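Local coordinates for protein probable zinc protease (PDB 4NNZ) that serves as one subunit of a heterodimeric zinc protease of the peptidase M16 family and probably takes part in metal-dependent cleavage of peptide bonds, at residues V28-L33 with D365-Q370; K129-L134 with P161-M166; K224-A229 with R306-F311; N246-F251 with A418-V423. One frame throughout, in Å; residues are numbered along the deposited sequence.

Contact 1: V28-L33 with D365-Q370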
loop_
_atom_site.group_PDB
_atom_site.type_symbol
_atom_site.label_atom_id
_atom_site.label_comp_id
_atom_site.label_asym_id
_atom_site.label_seq_id
_atom_site.Cartn_x
_atom_site.Cartn_y
_atom_site.Cartn_z
ATOM N N VAL A 28 8.129 -14.606 -41.018
ATOM C CA VAL A 28 7.184 -14.230 -39.980
ATOM C C VAL A 28 7.706 -13.048 -39.227
ATOM O O VAL A 28 8.889 -12.873 -39.109
ATOM C CB VAL A 28 7.029 -15.341 -38.964
ATOM C CG1 VAL A 28 6.169 -16.431 -39.518
ATOM C CG2 VAL A 28 8.373 -15.906 -38.615
ATOM N N VAL A 29 6.815 -12.234 -38.703
ATOM C CA VAL A 29 7.237 -11.117 -37.889
ATOM C C VAL A 29 6.452 -11.002 -36.599
ATOM O O VAL A 29 5.288 -11.269 -36.562
ATOM C CB VAL A 29 7.162 -9.800 -38.657
ATOM C CG1 VAL A 29 5.728 -9.386 -38.839
ATOM C CG2 VAL A 29 7.905 -8.738 -37.906
ATOM N N VAL A 30 7.107 -10.554 -35.553
ATOM C CA VAL A 30 6.473 -10.406 -34.268
ATOM C C VAL A 30 6.329 -8.926 -33.959
ATOM O O VAL A 30 7.252 -8.189 -34.085
ATOM C CB VAL A 30 7.238 -11.230 -33.193
ATOM C CG1 VAL A 30 7.792 -10.427 -32.040
ATOM C CG2 VAL A 30 6.380 -12.328 -32.670
ATOM N N SER A 31 5.153 -8.515 -33.553
ATOM C CA SER A 31 4.947 -7.145 -33.192
ATOM C C SER A 31 4.402 -7.060 -31.803
ATOM O O SER A 31 3.375 -7.598 -31.546
ATOM C CB SER A 31 3.949 -6.534 -34.150
ATOM O OG SER A 31 4.043 -5.140 -34.171
ATOM N N GLN A 32 5.068 -6.390 -30.881
ATOM C CA GLN A 32 4.522 -6.298 -29.540
ATOM C C GLN A 32 4.330 -4.886 -29.092
ATOM O O GLN A 32 5.163 -4.077 -29.386
ATOM C CB GLN A 32 5.442 -6.942 -28.559
ATOM C CG GLN A 32 6.225 -8.086 -29.082
ATOM C CD GLN A 32 6.744 -8.918 -27.965
ATOM O OE1 GLN A 32 6.971 -8.431 -26.898
ATOM N NE2 GLN A 32 6.913 -10.178 -28.209
ATOM N N LEU A 33 3.269 -4.564 -28.352
ATOM C CA LEU A 33 3.328 -3.180 -27.885
ATOM C C LEU A 33 3.413 -3.053 -26.375
ATOM O O LEU A 33 2.570 -3.560 -25.725
ATOM C CB LEU A 33 2.164 -2.393 -28.418
ATOM C CG LEU A 33 2.114 -0.902 -28.159
ATOM C CD1 LEU A 33 3.487 -0.299 -28.130
ATOM C CD2 LEU A 33 1.314 -0.217 -29.218
ATOM N N ASP A 365 17.003 -17.675 -29.510
ATOM C CA ASP A 365 16.390 -18.045 -30.740
ATOM C C ASP A 365 14.965 -17.989 -30.314
ATOM O O ASP A 365 14.698 -18.134 -29.150
ATOM C CB ASP A 365 16.834 -19.447 -31.088
ATOM C CG ASP A 365 16.091 -20.015 -32.227
ATOM O OD1 ASP A 365 14.879 -19.817 -32.303
ATOM O OD2 ASP A 365 16.717 -20.669 -33.062
ATOM N N SER A 366 14.092 -17.693 -31.252
ATOM C CA SER A 366 12.705 -17.366 -31.011
ATOM C C SER A 366 12.559 -15.880 -31.042
ATOM O O SER A 366 12.912 -15.197 -30.135
ATOM C CB SER A 366 12.202 -17.890 -29.700
ATOM O OG SER A 366 10.826 -17.671 -29.611
ATOM N N ILE A 367 12.024 -15.397 -32.129
ATOM C CA ILE A 367 11.875 -14.003 -32.326
ATOM C C ILE A 367 10.946 -13.415 -31.276
ATOM O O ILE A 367 11.087 -12.289 -30.912
ATOM C CB ILE A 367 11.454 -13.692 -33.763
ATOM C CG1 ILE A 367 10.177 -14.408 -34.105
ATOM C CG2 ILE A 367 12.530 -14.133 -34.709
ATOM C CD1 ILE A 367 9.560 -13.930 -35.381
ATOM N N ALA A 368 9.991 -14.200 -30.813
ATOM C CA ALA A 368 9.098 -13.757 -29.773
ATOM C C ALA A 368 9.775 -13.479 -28.457
ATOM O O ALA A 368 9.459 -12.534 -27.807
ATOM C CB ALA A 368 7.984 -14.746 -29.582
ATOM N N ALA A 369 10.680 -14.333 -28.053
ATOM C CA ALA A 369 11.427 -14.120 -26.850
ATOM C C ALA A 369 12.319 -12.913 -26.917
ATOM O O ALA A 369 12.460 -12.210 -25.951
ATOM C CB ALA A 369 12.220 -15.350 -26.487
ATOM N N GLN A 370 12.961 -12.699 -28.043
ATOM C CA GLN A 370 13.833 -11.569 -28.178
ATOM C C GLN A 370 13.020 -10.337 -28.080
ATOM O O GLN A 370 13.430 -9.389 -27.493
ATOM C CB GLN A 370 14.568 -11.588 -29.499
ATOM C CG GLN A 370 15.516 -12.734 -29.673
ATOM C CD GLN A 370 16.024 -12.845 -31.081
ATOM O OE1 GLN A 370 16.996 -12.218 -31.453
ATOM N NE2 GLN A 370 15.377 -13.650 -31.862
#

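Contact 2: K129-L134 with P161-M166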
loop_
_atom_site.group_PDB
_atom_site.type_symbol
_atom_site.label_atom_id
_atom_site.label_comp_id
_atom_site.label_asym_id
_atom_site.label_seq_id
_atom_site.Cartn_x
_atom_site.Cartn_y
_atom_site.Cartn_z
ATOM N N LYS A 129 -14.482 -9.713 -11.798
ATOM C CA LYS A 129 -14.710 -9.978 -10.419
ATOM C C LYS A 129 -14.779 -11.452 -10.251
ATOM O O LYS A 129 -14.306 -12.013 -9.296
ATOM C CB LYS A 129 -16.030 -9.395 -10.011
ATOM C CG LYS A 129 -16.000 -7.918 -9.785
ATOM C CD LYS A 129 -17.238 -7.479 -9.070
ATOM C CE LYS A 129 -18.294 -6.990 -10.017
ATOM N NZ LYS A 129 -19.504 -6.722 -9.232
ATOM N N GLU A 130 -15.432 -12.075 -11.196
ATOM C CA GLU A 130 -15.579 -13.487 -11.174
ATOM C C GLU A 130 -14.240 -14.149 -11.289
ATOM O O GLU A 130 -13.954 -15.059 -10.585
ATOM C CB GLU A 130 -16.499 -13.884 -12.303
ATOM C CG GLU A 130 -16.603 -15.356 -12.557
ATOM C CD GLU A 130 -17.336 -16.065 -11.462
ATOM O OE1 GLU A 130 -17.450 -15.512 -10.364
ATOM O OE2 GLU A 130 -17.801 -17.179 -11.689
ATOM N N GLU A 131 -13.401 -13.644 -12.161
ATOM C CA GLU A 131 -12.071 -14.163 -12.330
ATOM C C GLU A 131 -11.260 -14.043 -11.045
ATOM O O GLU A 131 -10.449 -14.871 -10.783
ATOM C CB GLU A 131 -11.376 -13.486 -13.513
ATOM C CG GLU A 131 -9.862 -13.445 -13.453
ATOM C CD GLU A 131 -9.213 -13.076 -14.756
ATOM O OE1 GLU A 131 -9.425 -11.956 -15.219
ATOM O OE2 GLU A 131 -8.478 -13.899 -15.318
ATOM N N ARG A 132 -11.475 -13.004 -10.273
ATOM C CA ARG A 132 -10.811 -12.875 -9.012
ATOM C C ARG A 132 -11.181 -13.950 -8.023
ATOM O O ARG A 132 -10.357 -14.412 -7.297
ATOM C CB ARG A 132 -11.090 -11.519 -8.397
ATOM C CG ARG A 132 -9.999 -11.097 -7.474
ATOM C CD ARG A 132 -10.445 -10.203 -6.361
ATOM N NE ARG A 132 -9.922 -10.698 -5.116
ATOM C CZ ARG A 132 -8.699 -10.520 -4.665
ATOM N NH1 ARG A 132 -7.816 -9.819 -5.320
ATOM N NH2 ARG A 132 -8.373 -11.053 -3.532
ATOM N N ARG A 133 -12.449 -14.286 -7.952
ATOM C CA ARG A 133 -12.880 -15.319 -7.067
ATOM C C ARG A 133 -12.311 -16.662 -7.416
ATOM O O ARG A 133 -11.844 -17.374 -6.582
ATOM C CB ARG A 133 -14.368 -15.496 -7.221
ATOM C CG ARG A 133 -15.227 -14.440 -6.606
ATOM C CD ARG A 133 -16.545 -15.048 -6.199
ATOM N NE ARG A 133 -17.195 -15.789 -7.280
ATOM C CZ ARG A 133 -17.409 -17.097 -7.282
ATOM N NH1 ARG A 133 -17.024 -17.846 -6.264
ATOM N NH2 ARG A 133 -18.009 -17.660 -8.301
ATOM N N LEU A 134 -12.441 -17.033 -8.663
ATOM C CA LEU A 134 -12.070 -18.337 -9.102
ATOM C C LEU A 134 -10.603 -18.615 -9.024
ATOM O O LEU A 134 -10.190 -19.666 -8.596
ATOM C CB LEU A 134 -12.539 -18.532 -10.528
ATOM C CG LEU A 134 -13.890 -19.168 -10.825
ATOM C CD1 LEU A 134 -14.742 -19.297 -9.593
ATOM C CD2 LEU A 134 -14.632 -18.401 -11.886
ATOM N N PRO A 161 -2.069 -6.224 -5.554
ATOM C CA PRO A 161 -2.366 -7.287 -6.493
ATOM C C PRO A 161 -2.781 -6.745 -7.820
ATOM O O PRO A 161 -3.599 -5.892 -7.885
ATOM C CB PRO A 161 -3.552 -7.985 -5.856
ATOM C CG PRO A 161 -4.156 -7.006 -4.982
ATOM C CD PRO A 161 -3.039 -6.183 -4.470
ATOM N N THR A 162 -2.232 -7.277 -8.879
ATOM C CA THR A 162 -2.551 -6.883 -10.232
ATOM C C THR A 162 -4.004 -7.032 -10.628
ATOM O O THR A 162 -4.541 -6.226 -11.326
ATOM C CB THR A 162 -1.716 -7.694 -11.221
ATOM O OG1 THR A 162 -0.346 -7.633 -10.861
ATOM C CG2 THR A 162 -1.852 -7.173 -12.550
ATOM N N ILE A 163 -4.624 -8.092 -10.189
ATOM C CA ILE A 163 -6.029 -8.313 -10.440
ATOM C C ILE A 163 -6.921 -7.258 -9.819
ATOM O O ILE A 163 -7.929 -6.928 -10.362
ATOM C CB ILE A 163 -6.500 -9.727 -10.069
ATOM C CG1 ILE A 163 -7.946 -9.929 -10.474
ATOM C CG2 ILE A 163 -6.432 -9.953 -8.601
ATOM C CD1 ILE A 163 -8.201 -9.838 -11.947
ATOM N N GLY A 164 -6.501 -6.734 -8.688
ATOM C CA GLY A 164 -7.222 -5.754 -7.921
ATOM C C GLY A 164 -7.892 -6.341 -6.722
ATOM O O GLY A 164 -8.255 -7.464 -6.744
ATOM N N TRP A 165 -8.018 -5.592 -5.653
ATOM C CA TRP A 165 -8.766 -6.041 -4.499
ATOM C C TRP A 165 -10.255 -6.020 -4.798
ATOM O O TRP A 165 -10.720 -5.192 -5.515
ATOM C CB TRP A 165 -8.450 -5.186 -3.286
ATOM C CG TRP A 165 -7.030 -5.135 -2.852
ATOM C CD1 TRP A 165 -6.208 -4.081 -2.922
ATOM C CD2 TRP A 165 -6.284 -6.166 -2.244
ATOM N NE1 TRP A 165 -5.007 -4.370 -2.409
ATOM C CE2 TRP A 165 -5.022 -5.657 -1.978
ATOM C CE3 TRP A 165 -6.552 -7.480 -1.916
ATOM C CZ2 TRP A 165 -4.042 -6.405 -1.409
ATOM C CZ3 TRP A 165 -5.595 -8.203 -1.335
ATOM C CH2 TRP A 165 -4.349 -7.678 -1.090
ATOM N N MET A 166 -11.000 -6.929 -4.227
ATOM C CA MET A 166 -12.377 -7.082 -4.586
ATOM C C MET A 166 -13.190 -5.856 -4.298
ATOM O O MET A 166 -14.081 -5.508 -5.030
ATOM C CB MET A 166 -12.986 -8.300 -3.929
ATOM C CG MET A 166 -14.391 -8.578 -4.413
ATOM S SD MET A 166 -14.533 -9.087 -6.109
ATOM C CE MET A 166 -14.196 -10.806 -5.870
#

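Contact 3: K224-A229 with R306-F311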
loop_
_atom_site.group_PDB
_atom_site.type_symbol
_atom_site.label_atom_id
_atom_site.label_comp_id
_atom_site.label_asym_id
_atom_site.label_seq_id
_atom_site.Cartn_x
_atom_site.Cartn_y
_atom_site.Cartn_z
ATOM N N LYS A 224 9.815 4.904 -9.243
ATOM C CA LYS A 224 10.236 3.525 -9.158
ATOM C C LYS A 224 9.694 3.030 -7.870
ATOM O O LYS A 224 9.718 3.763 -6.923
ATOM C CB LYS A 224 11.743 3.452 -9.019
ATOM C CG LYS A 224 12.536 3.373 -10.291
ATOM C CD LYS A 224 14.009 3.288 -9.988
ATOM C CE LYS A 224 14.832 4.102 -10.953
ATOM N NZ LYS A 224 15.816 3.268 -11.667
ATOM N N PRO A 225 9.273 1.781 -7.782
ATOM C CA PRO A 225 8.754 1.270 -6.531
ATOM C C PRO A 225 9.847 0.776 -5.623
ATOM O O PRO A 225 10.161 -0.376 -5.607
ATOM C CB PRO A 225 7.878 0.114 -6.965
ATOM C CG PRO A 225 7.725 0.239 -8.405
ATOM C CD PRO A 225 8.946 0.890 -8.887
ATOM N N LEU A 226 10.437 1.702 -4.904
ATOM C CA LEU A 226 11.405 1.434 -3.880
ATOM C C LEU A 226 10.770 1.035 -2.598
ATOM O O LEU A 226 9.724 1.484 -2.248
ATOM C CB LEU A 226 12.227 2.668 -3.614
ATOM C CG LEU A 226 12.700 3.356 -4.856
ATOM C CD1 LEU A 226 13.567 4.490 -4.424
ATOM C CD2 LEU A 226 13.483 2.380 -5.682
ATOM N N GLU A 227 11.482 0.240 -1.854
ATOM C CA GLU A 227 10.976 -0.352 -0.672
ATOM C C GLU A 227 11.988 -0.049 0.398
ATOM O O GLU A 227 13.056 0.390 0.097
ATOM C CB GLU A 227 10.832 -1.843 -0.898
ATOM C CG GLU A 227 10.236 -2.563 0.262
ATOM C CD GLU A 227 8.906 -1.983 0.627
ATOM O OE1 GLU A 227 8.068 -1.876 -0.262
ATOM O OE2 GLU A 227 8.711 -1.619 1.784
ATOM N N LEU A 228 11.641 -0.253 1.649
ATOM C CA LEU A 228 12.588 -0.107 2.713
ATOM C C LEU A 228 13.602 -1.177 2.535
ATOM O O LEU A 228 13.288 -2.248 2.105
ATOM C CB LEU A 228 11.910 -0.300 4.045
ATOM C CG LEU A 228 11.075 0.809 4.654
ATOM C CD1 LEU A 228 10.065 1.332 3.671
ATOM C CD2 LEU A 228 10.358 0.272 5.848
ATOM N N ALA A 229 14.842 -0.869 2.822
ATOM C CA ALA A 229 15.878 -1.864 2.847
ATOM C C ALA A 229 15.722 -2.893 3.945
ATOM O O ALA A 229 15.917 -4.044 3.721
ATOM C CB ALA A 229 17.220 -1.198 2.938
ATOM N N ARG A 306 11.413 -2.679 -12.306
ATOM C CA ARG A 306 11.447 -1.260 -12.385
ATOM C C ARG A 306 12.066 -0.720 -11.138
ATOM O O ARG A 306 12.817 0.205 -11.162
ATOM C CB ARG A 306 10.022 -0.822 -12.381
ATOM C CG ARG A 306 9.655 0.395 -13.143
ATOM C CD ARG A 306 8.174 0.560 -12.969
ATOM N NE ARG A 306 7.833 1.928 -12.744
ATOM C CZ ARG A 306 6.949 2.368 -11.877
ATOM N NH1 ARG A 306 6.281 1.568 -11.102
ATOM N NH2 ARG A 306 6.751 3.647 -11.799
ATOM N N GLY A 307 11.674 -1.290 -10.028
ATOM C CA GLY A 307 12.189 -0.945 -8.744
ATOM C C GLY A 307 12.811 -2.140 -8.080
ATOM O O GLY A 307 13.402 -2.948 -8.702
ATOM N N ASP A 308 12.577 -2.257 -6.797
ATOM C CA ASP A 308 13.102 -3.301 -5.956
ATOM C C ASP A 308 12.430 -4.638 -6.128
ATOM O O ASP A 308 11.478 -4.752 -6.822
ATOM C CB ASP A 308 13.000 -2.883 -4.511
ATOM C CG ASP A 308 14.007 -1.876 -4.147
ATOM O OD1 ASP A 308 15.042 -1.813 -4.797
ATOM O OD2 ASP A 308 13.772 -1.141 -3.204
ATOM N N SER A 309 12.945 -5.640 -5.456
ATOM C CA SER A 309 12.568 -6.992 -5.703
ATOM C C SER A 309 12.628 -7.873 -4.482
ATOM O O SER A 309 12.926 -7.444 -3.420
ATOM C CB SER A 309 13.411 -7.572 -6.821
ATOM O OG SER A 309 12.905 -8.808 -7.208
ATOM N N LEU A 310 12.302 -9.128 -4.689
ATOM C CA LEU A 310 12.172 -10.101 -3.652
ATOM C C LEU A 310 12.908 -11.357 -4.027
ATOM O O LEU A 310 12.794 -11.810 -5.123
ATOM C CB LEU A 310 10.712 -10.436 -3.530
ATOM C CG LEU A 310 9.843 -10.052 -2.361
ATOM C CD1 LEU A 310 8.721 -11.040 -2.267
ATOM C CD2 LEU A 310 10.597 -10.037 -1.057
ATOM N N PHE A 311 13.649 -11.925 -3.097
ATOM C CA PHE A 311 14.307 -13.184 -3.308
ATOM C C PHE A 311 13.520 -14.215 -2.574
ATOM O O PHE A 311 13.401 -14.160 -1.407
ATOM C CB PHE A 311 15.720 -13.157 -2.757
ATOM C CG PHE A 311 16.526 -14.367 -3.101
ATOM C CD1 PHE A 311 16.398 -15.521 -2.388
ATOM C CD2 PHE A 311 17.405 -14.341 -4.134
ATOM C CE1 PHE A 311 17.128 -16.622 -2.704
ATOM C CE2 PHE A 311 18.143 -15.440 -4.450
ATOM C CZ PHE A 311 18.002 -16.579 -3.736
HETATM O O HOH W 1 14.084 -3.212 -0.735
#

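Contact 4: N246-F251 with A418-V423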
loop_
_atom_site.group_PDB
_atom_site.type_symbol
_atom_site.label_atom_id
_atom_site.label_comp_id
_atom_site.label_asym_id
_atom_site.label_seq_id
_atom_site.Cartn_x
_atom_site.Cartn_y
_atom_site.Cartn_z
ATOM N N ASN A 246 3.048 -25.566 3.718
ATOM C CA ASN A 246 4.209 -25.081 3.010
ATOM C C ASN A 246 4.728 -23.741 3.460
ATOM O O ASN A 246 4.048 -22.995 4.092
ATOM C CB ASN A 246 3.981 -25.121 1.512
ATOM C CG ASN A 246 2.970 -24.121 1.051
ATOM O OD1 ASN A 246 1.813 -24.231 1.353
ATOM N ND2 ASN A 246 3.422 -23.131 0.315
ATOM N N LEU A 247 5.968 -23.470 3.127
ATOM C CA LEU A 247 6.684 -22.354 3.646
ATOM C C LEU A 247 7.089 -21.434 2.552
ATOM O O LEU A 247 7.556 -21.862 1.549
ATOM C CB LEU A 247 7.928 -22.834 4.364
ATOM C CG LEU A 247 8.611 -21.815 5.250
ATOM C CD1 LEU A 247 7.734 -21.448 6.407
ATOM C CD2 LEU A 247 9.900 -22.371 5.751
ATOM N N ILE A 248 6.896 -20.151 2.758
ATOM C CA ILE A 248 7.359 -19.167 1.833
ATOM C C ILE A 248 8.260 -18.216 2.567
ATOM O O ILE A 248 7.887 -17.690 3.543
ATOM C CB ILE A 248 6.178 -18.384 1.276
ATOM C CG1 ILE A 248 5.039 -19.320 0.941
ATOM C CG2 ILE A 248 6.588 -17.553 0.083
ATOM C CD1 ILE A 248 3.980 -18.714 0.071
ATOM N N MET A 249 9.465 -18.014 2.083
ATOM C CA MET A 249 10.348 -17.002 2.625
ATOM C C MET A 249 10.773 -16.009 1.574
ATOM O O MET A 249 11.207 -16.379 0.531
ATOM C CB MET A 249 11.575 -17.645 3.212
ATOM C CG MET A 249 11.293 -18.465 4.438
ATOM S SD MET A 249 12.683 -19.441 4.942
ATOM C CE MET A 249 13.777 -18.221 5.596
ATOM N N GLY A 250 10.648 -14.735 1.856
ATOM C CA GLY A 250 11.061 -13.714 0.925
ATOM C C GLY A 250 12.013 -12.715 1.515
ATOM O O GLY A 250 11.822 -12.306 2.592
ATOM N N PHE A 251 13.036 -12.330 0.789
ATOM C CA PHE A 251 13.951 -11.314 1.257
ATOM C C PHE A 251 13.932 -10.057 0.415
ATOM O O PHE A 251 14.065 -10.125 -0.755
ATOM C CB PHE A 251 15.344 -11.879 1.297
ATOM C CG PHE A 251 15.560 -12.853 2.393
ATOM C CD1 PHE A 251 15.821 -12.430 3.638
ATOM C CD2 PHE A 251 15.487 -14.190 2.164
ATOM C CE1 PHE A 251 16.026 -13.309 4.645
ATOM C CE2 PHE A 251 15.675 -15.080 3.171
ATOM C CZ PHE A 251 15.947 -14.631 4.419
ATOM N N ALA A 418 5.995 -16.766 5.494
ATOM C CA ALA A 418 4.622 -17.165 5.680
ATOM C C ALA A 418 4.392 -18.655 5.751
ATOM O O ALA A 418 4.880 -19.357 4.946
ATOM C CB ALA A 418 3.774 -16.576 4.598
ATOM N N GLN A 419 3.600 -19.114 6.702
ATOM C CA GLN A 419 3.228 -20.503 6.789
ATOM C C GLN A 419 1.856 -20.657 6.215
ATOM O O GLN A 419 0.950 -19.995 6.618
ATOM C CB GLN A 419 3.241 -20.979 8.234
ATOM C CG GLN A 419 4.516 -20.629 8.964
ATOM C CD GLN A 419 4.774 -21.396 10.236
ATOM O OE1 GLN A 419 3.889 -21.733 10.977
ATOM N NE2 GLN A 419 6.018 -21.635 10.501
ATOM N N VAL A 420 1.721 -21.520 5.238
ATOM C CA VAL A 420 0.435 -21.747 4.677
ATOM C C VAL A 420 -0.043 -23.077 5.144
ATOM O O VAL A 420 0.533 -24.066 4.841
ATOM C CB VAL A 420 0.493 -21.753 3.169
ATOM C CG1 VAL A 420 -0.889 -21.770 2.596
ATOM C CG2 VAL A 420 1.260 -20.567 2.668
ATOM N N LEU A 421 -1.095 -23.076 5.915
ATOM C CA LEU A 421 -1.508 -24.275 6.554
ATOM C C LEU A 421 -2.853 -24.748 6.160
ATOM O O LEU A 421 -3.716 -23.993 5.850
ATOM C CB LEU A 421 -1.457 -24.118 8.052
ATOM C CG LEU A 421 -0.068 -23.953 8.603
ATOM C CD1 LEU A 421 -0.176 -23.545 10.037
ATOM C CD2 LEU A 421 0.685 -25.235 8.501
ATOM N N PRO A 422 -3.043 -26.045 6.236
ATOM C CA PRO A 422 -4.321 -26.646 5.919
ATOM C C PRO A 422 -5.304 -26.439 6.999
ATOM O O PRO A 422 -4.955 -26.564 8.125
ATOM C CB PRO A 422 -3.999 -28.120 5.844
ATOM C CG PRO A 422 -2.660 -28.279 6.394
ATOM C CD PRO A 422 -1.961 -27.017 6.128
ATOM N N VAL A 423 -6.532 -26.142 6.651
ATOM C CA VAL A 423 -7.581 -26.086 7.628
ATOM C C VAL A 423 -8.568 -27.237 7.480
ATOM O O VAL A 423 -8.196 -28.400 7.383
ATOM C CB VAL A 423 -8.336 -24.766 7.557
ATOM C CG1 VAL A 423 -8.961 -24.570 6.211
ATOM C CG2 VAL A 423 -9.407 -24.750 8.606
#

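Contact 1: V28-L33 with D365-Q370
Ile367 and Ala368, in the first turn of helix 367-379, pack on Val28 and Val30 of strand 28-35. This is helix-on-sheet packing in the alpha+beta fold of an M16 peptidase. It sets a helix from the C-terminal half of the chain against the six-stranded sheet of the N-terminal half. Ser366 holds the N-cap position, and the first turn after it meets the strand.

Ile367 carries much of the contact. Its CB points toward the strand. CG1 lies between the backbone N and the carbonyl carbon (chi1 57°), and CG2 is anti to the carbonyl carbon. From CG1 the chain runs on extended, chi2 168°, and pushes CD1 to the strand. Ile367 CD1 comes 3.9 Å from Val28 O and 4.0 Å from Val28 CG2. Ile367 CD1 is also 4.2 Å from Val30 CB. The Ile367 side chain touches Val195 on the neighbouring strand 190-196 as well.

Val30 divides its two methyls between backbone and side chain. Val30 CG1 rests 3.9 Å from Ile367 O. Val30 CG2 lies 4.2 Å from Ala368 CB. Ala371, further along the same helix, also touches Val30.

Two residues on, Gln32 brings an amide to the helix. Its OE1 accepts a hydrogen bond from Trp34 NE1. Gln32 NE2 makes a weak hydrogen bond to Ser372 OG and sits 3.5 Å from Ala368 O.

Contact 2: K129-L134 with P161-M166
Helix 118-137 runs past the turn that leads into helix 166-171, with Arg132 CA 6.8 Å from Ile163 CA and Lys129 CA 6.9 Å from Met166 CA. Gly164 has a positive phi of 103°, and Trp165 is the N-cap of the second helix.

Arg132 is the main side chain. Its CG leaves anti to the backbone N (chi1 -154°) and lies 3.8 Å from Ile163 CG1. The bend at chi3 then turns the guanidinium toward the turn. Arg132 NH1 donates to Gly164 O at 2.8 Å. The bond is bent, 131° at the hydrogen, and the oxygen sits near the edge of the guanidinium but tilted from its plane. Met166 N lies over one face of the group.

Met166 folds back at chi2 and chi3, which brings its methyl to the helix. Met166 CE is 3.6 Å from Lys129 O and 3.8 Å from both Arg132 CD and Arg133 CG. Its sulfur lies across the Lys129 chain.

Glu131 and Ile163 both touch His51 of helix 49-56. That helix carries the His-Ala-Leu-Glu-His sequence, which matches the inverted zinc motif of M16 peptidases. Glu131 stands where these have their third zinc ligand, probably completing the site.

Arg132 also forms salt bridges to Glu146 and Asp137. Two carboxylates probably balance the charge of this buried guanidinium, while Gly164 O shares NH1 with Glu146 and fixes it against the loop.

Contact 3: K224-A229 with R306-F311
Two hydrogen bonds join Pro225 and Glu227 to Asp308. Asp308 N donates to Pro225 O at 3.3 Å, and the N-H points almost straight at the oxygen (164°) although it comes from above the carbonyl plane. Glu227 N donates to Asp308 OD2 at 3.0 Å, on the anti side of the carboxylate. Asp308 CG lies beside its own backbone N (chi1 -75°), a turn that lets OD2 reach along the facing loop. A water donates to Leu228 O and, weakly, to the same OD2. OD1 is taken by Ser258 OG.

The packing is mostly carbon on polar groups. Pro225 CD lies over one face of the Arg306 guanidinium, and the two side chains cross at about a right angle. Pro225 CG is 3.3 Å from Arg306 NH1. Arg306 also makes a cation-pi contact with Tyr41. Lys224 runs past Arg306 O, with CG 3.3 Å from it, and its NZ bonds to Gly257 O. The backbone passes close at Gly307, where Pro225 CD is 3.7 Å from Gly307 N.

Glu227 accepts hydrogen bonds from the backbone N atoms of Ala155 and Ser156. Arg171 of the second copy of this protein packs on Lys224 and Leu226.

Pro225 is the centre of an inverse gamma turn. Segment 224-229 belongs to the linker between the two sheet-bearing halves of the M16 fold, here laid along the start of strand 309-317.

Contact 4: N246-F251 with A418-V423
Ala418 N donates to Ile248 O at 2.9 Å, the shortest bond between the strands. Ile248 N returns a bond to Ala418 O at 3.1 Å. The same pairing recurs two residues along. Asn246 N donates to Val420 O at 3.1 Å, and Val420 N donates to Asn246 O at 3.0 Å, nearly straight at 177°. Leu247 and Gln419 form the non-hydrogen-bonded pair between these two, with their CA atoms 5.0 Å apart.

The strand directions differ by 160°, so this is antiparallel pairing with some twist. Strand 415-422, the last of the chain, is inserted between strands 233-240 and 246-253. It runs parallel to the first and antiparallel to the second, in the five-stranded sheet of the C-terminal half of this M16 subunit.

Asn246, Ile248, Ala418 and Val420 share one face. Asn246 and Val420 lie side by side and point the same way. The Asn246 amide occupies the position between its backbone N and carbonyl carbon (chi1 69°), which carries OD1 over to 3.3 Å from Val420 CB. Ile248 crosses toward Val420 at its tip, where Ile248 CD1 is 4.2 Å from Val420 CG2.

The other face holds Leu247 and Gln419, again side by side. Leu247 CD1 rests 4.2 Å from Gln419 CG. Helix 325-341 packs on this face. Its Val328 and Glu329 touch Leu247, and its Glu326 accepts a hydrogen bond from Gln419 NE2.

How the contacts relate
Contacts 3 and 4 meet directly. Strands 309-317 and 246-253 are neighbours in one sheet, with a probable hydrogen bond between Phe251 N and Phe311 O (2.9 Å). Leu310 also packs on Gly250 and Phe251. Contact 1 belongs to the other sheet and lies about 37 Å from contact 4, centre to centre, on the opposite side of the chain's centre. Along the sequence the segments of contacts 1 and 4 alternate, as do those of contacts 3 and 4. Contact 2 is the one at the probable zinc site. Its nearest atoms are about 11 Å from contact 3 and about 14 Å from contact 1.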